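Local coordinates for protein succinyl-CoA ligase (ADP-forming) subunit alpha (Methanosaeta concilii, PDB 6HXI) that is a CoA-ligase family subunit that binds coenzyme A and also contains a region related to the citrate synthase C-terminal domain, at residues B[338-343]-B[349-354]. Residues are numbered along the deposited sequence; the frame is centred on the assembly and turned at random.
Sequences TDYSKA and IRKPTT
Y340, A343, I349 and K351 form a small, mainly apolar contact between the short helix 340-345 and the extended segment that starts with strand 349-350 and runs on through K351. A short loop joins the two. Some 211 Å² of surface is buried, both sides counted. One backbone hydrogen bond joins the segments: N of I349 donates to O of A343 over 3.3 Å. I349 turns its side chain to the helix. Its CG1 sits between the backbone N and the carbonyl carbon (chi1 65°), which brings CG1 to 3.9 Å from CB of A343. The CD1 methyl reaches on to the Y340 ring, 3.9 Å from CD1 of the tyrosine. The two side chains cross at about a right angle. K351 lies two residues further along and sends its side chain to the same tyrosine. Its aliphatic part meets the phenol end of the ring, with CD of K351 3.2 Å from OH of Y340. The hydroxyl has its polar partner in another chain, E604 of a third subunit, to which it is hydrogen-bonded. I349 and K351 also touch L344 of the helix. Strands 338-339 and 349-350, which flank the helix in sequence, pair in parallel with a strand of a second subunit. D339 and R350 of this chain form reciprocal salt bridges with R350 and D339 of that second subunit. Y340 and A343 pack on I349 of the same neighbour, which brings the helix into the interface beside its flanking strands.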
# COMPACT_ATOMS: atom_id res chain seq x y z
N THR B 338 16.46 -36.77 15.04
CA THR B 338 16.38 -36.85 13.58
C THR B 338 16.02 -35.47 13.07
O THR B 338 15.25 -34.77 13.72
CB THR B 338 15.31 -37.88 13.19
OG1 THR B 338 15.70 -39.14 13.72
CG2 THR B 338 15.11 -37.99 11.67
N ASP B 339 16.58 -35.08 11.92
CA ASP B 339 16.24 -33.83 11.28
C ASP B 339 14.81 -33.97 10.78
O ASP B 339 14.40 -35.04 10.33
CB ASP B 339 17.21 -33.53 10.12
CG ASP B 339 18.58 -33.09 10.59
OD1 ASP B 339 18.65 -32.27 11.52
OD2 ASP B 339 19.59 -33.55 10.00
N TYR B 340 14.02 -32.91 10.95
CA TYR B 340 12.63 -32.83 10.51
C TYR B 340 12.47 -33.26 9.06
O TYR B 340 11.62 -34.10 8.77
CB TYR B 340 12.13 -31.37 10.70
CG TYR B 340 11.00 -30.95 9.79
CD1 TYR B 340 9.70 -31.41 9.99
CD2 TYR B 340 11.22 -30.05 8.75
CE1 TYR B 340 8.66 -31.04 9.14
CE2 TYR B 340 10.18 -29.64 7.91
CZ TYR B 340 8.90 -30.11 8.14
OH TYR B 340 7.86 -29.69 7.34
N SER B 341 13.28 -32.68 8.15
CA SER B 341 13.19 -32.97 6.70
C SER B 341 13.41 -34.46 6.39
O SER B 341 12.76 -34.97 5.48
CB SER B 341 14.16 -32.09 5.91
OG SER B 341 15.50 -32.33 6.30
N LYS B 342 14.24 -35.16 7.17
CA LYS B 342 14.48 -36.59 6.97
C LYS B 342 13.22 -37.38 7.39
O LYS B 342 12.72 -38.21 6.62
CB LYS B 342 15.71 -37.06 7.75
CG LYS B 342 16.05 -38.53 7.57
CD LYS B 342 17.15 -38.96 8.53
CE LYS B 342 17.28 -40.46 8.62
NZ LYS B 342 17.94 -40.84 9.89
N ALA B 343 12.69 -37.07 8.59
CA ALA B 343 11.47 -37.66 9.15
C ALA B 343 10.28 -37.47 8.20
O ALA B 343 9.52 -38.41 7.97
CB ALA B 343 11.17 -37.01 10.50
N ILE B 349 6.89 -39.16 9.75
CA ILE B 349 5.90 -38.24 10.30
C ILE B 349 4.95 -37.77 9.21
O ILE B 349 5.25 -37.87 8.02
CB ILE B 349 6.55 -37.03 11.08
CG1 ILE B 349 7.38 -36.11 10.12
CG2 ILE B 349 7.39 -37.51 12.26
CD1 ILE B 349 7.48 -34.63 10.50
N ARG B 350 3.82 -37.19 9.63
CA ARG B 350 2.85 -36.56 8.73
C ARG B 350 2.67 -35.15 9.24
O ARG B 350 2.64 -34.95 10.45
CB ARG B 350 1.50 -37.31 8.62
CG ARG B 350 0.65 -37.34 9.87
CD ARG B 350 -0.65 -38.08 9.63
NE ARG B 350 -1.48 -38.02 10.83
CZ ARG B 350 -2.65 -38.63 11.00
NH1 ARG B 350 -3.32 -38.48 12.13
NH2 ARG B 350 -3.17 -39.39 10.04
N LYS B 351 2.64 -34.16 8.34
CA LYS B 351 2.50 -32.77 8.78
C LYS B 351 1.33 -32.10 8.07
O LYS B 351 1.31 -32.06 6.84
CB LYS B 351 3.81 -31.98 8.57
CG LYS B 351 3.77 -30.56 9.21
CD LYS B 351 5.06 -29.81 8.93
CE LYS B 351 5.08 -28.36 9.38
NZ LYS B 351 4.01 -27.56 8.75
N PRO B 352 0.37 -31.54 8.83
CA PRO B 352 -0.78 -30.90 8.18
C PRO B 352 -0.42 -29.60 7.47
O PRO B 352 0.51 -28.91 7.87
CB PRO B 352 -1.77 -30.68 9.32
CG PRO B 352 -0.92 -30.59 10.52
CD PRO B 352 0.23 -31.53 10.30
N THR B 353 -1.12 -29.29 6.39
CA THR B 353 -0.85 -28.08 5.63
C THR B 353 -1.61 -26.92 6.28
O THR B 353 -2.67 -27.12 6.84
CB THR B 353 -1.24 -28.26 4.16
OG1 THR B 353 -2.60 -28.65 4.14
CG2 THR B 353 -0.42 -29.29 3.47
N THR B 354 -1.09 -25.72 6.16
CA THR B 354 -1.80 -24.58 6.72
C THR B 354 -2.72 -24.00 5.66
O THR B 354 -3.85 -23.60 5.95
CB THR B 354 -0.75 -23.58 7.26
OG1 THR B 354 0.03 -24.27 8.23
CG2 THR B 354 -1.36 -22.34 7.86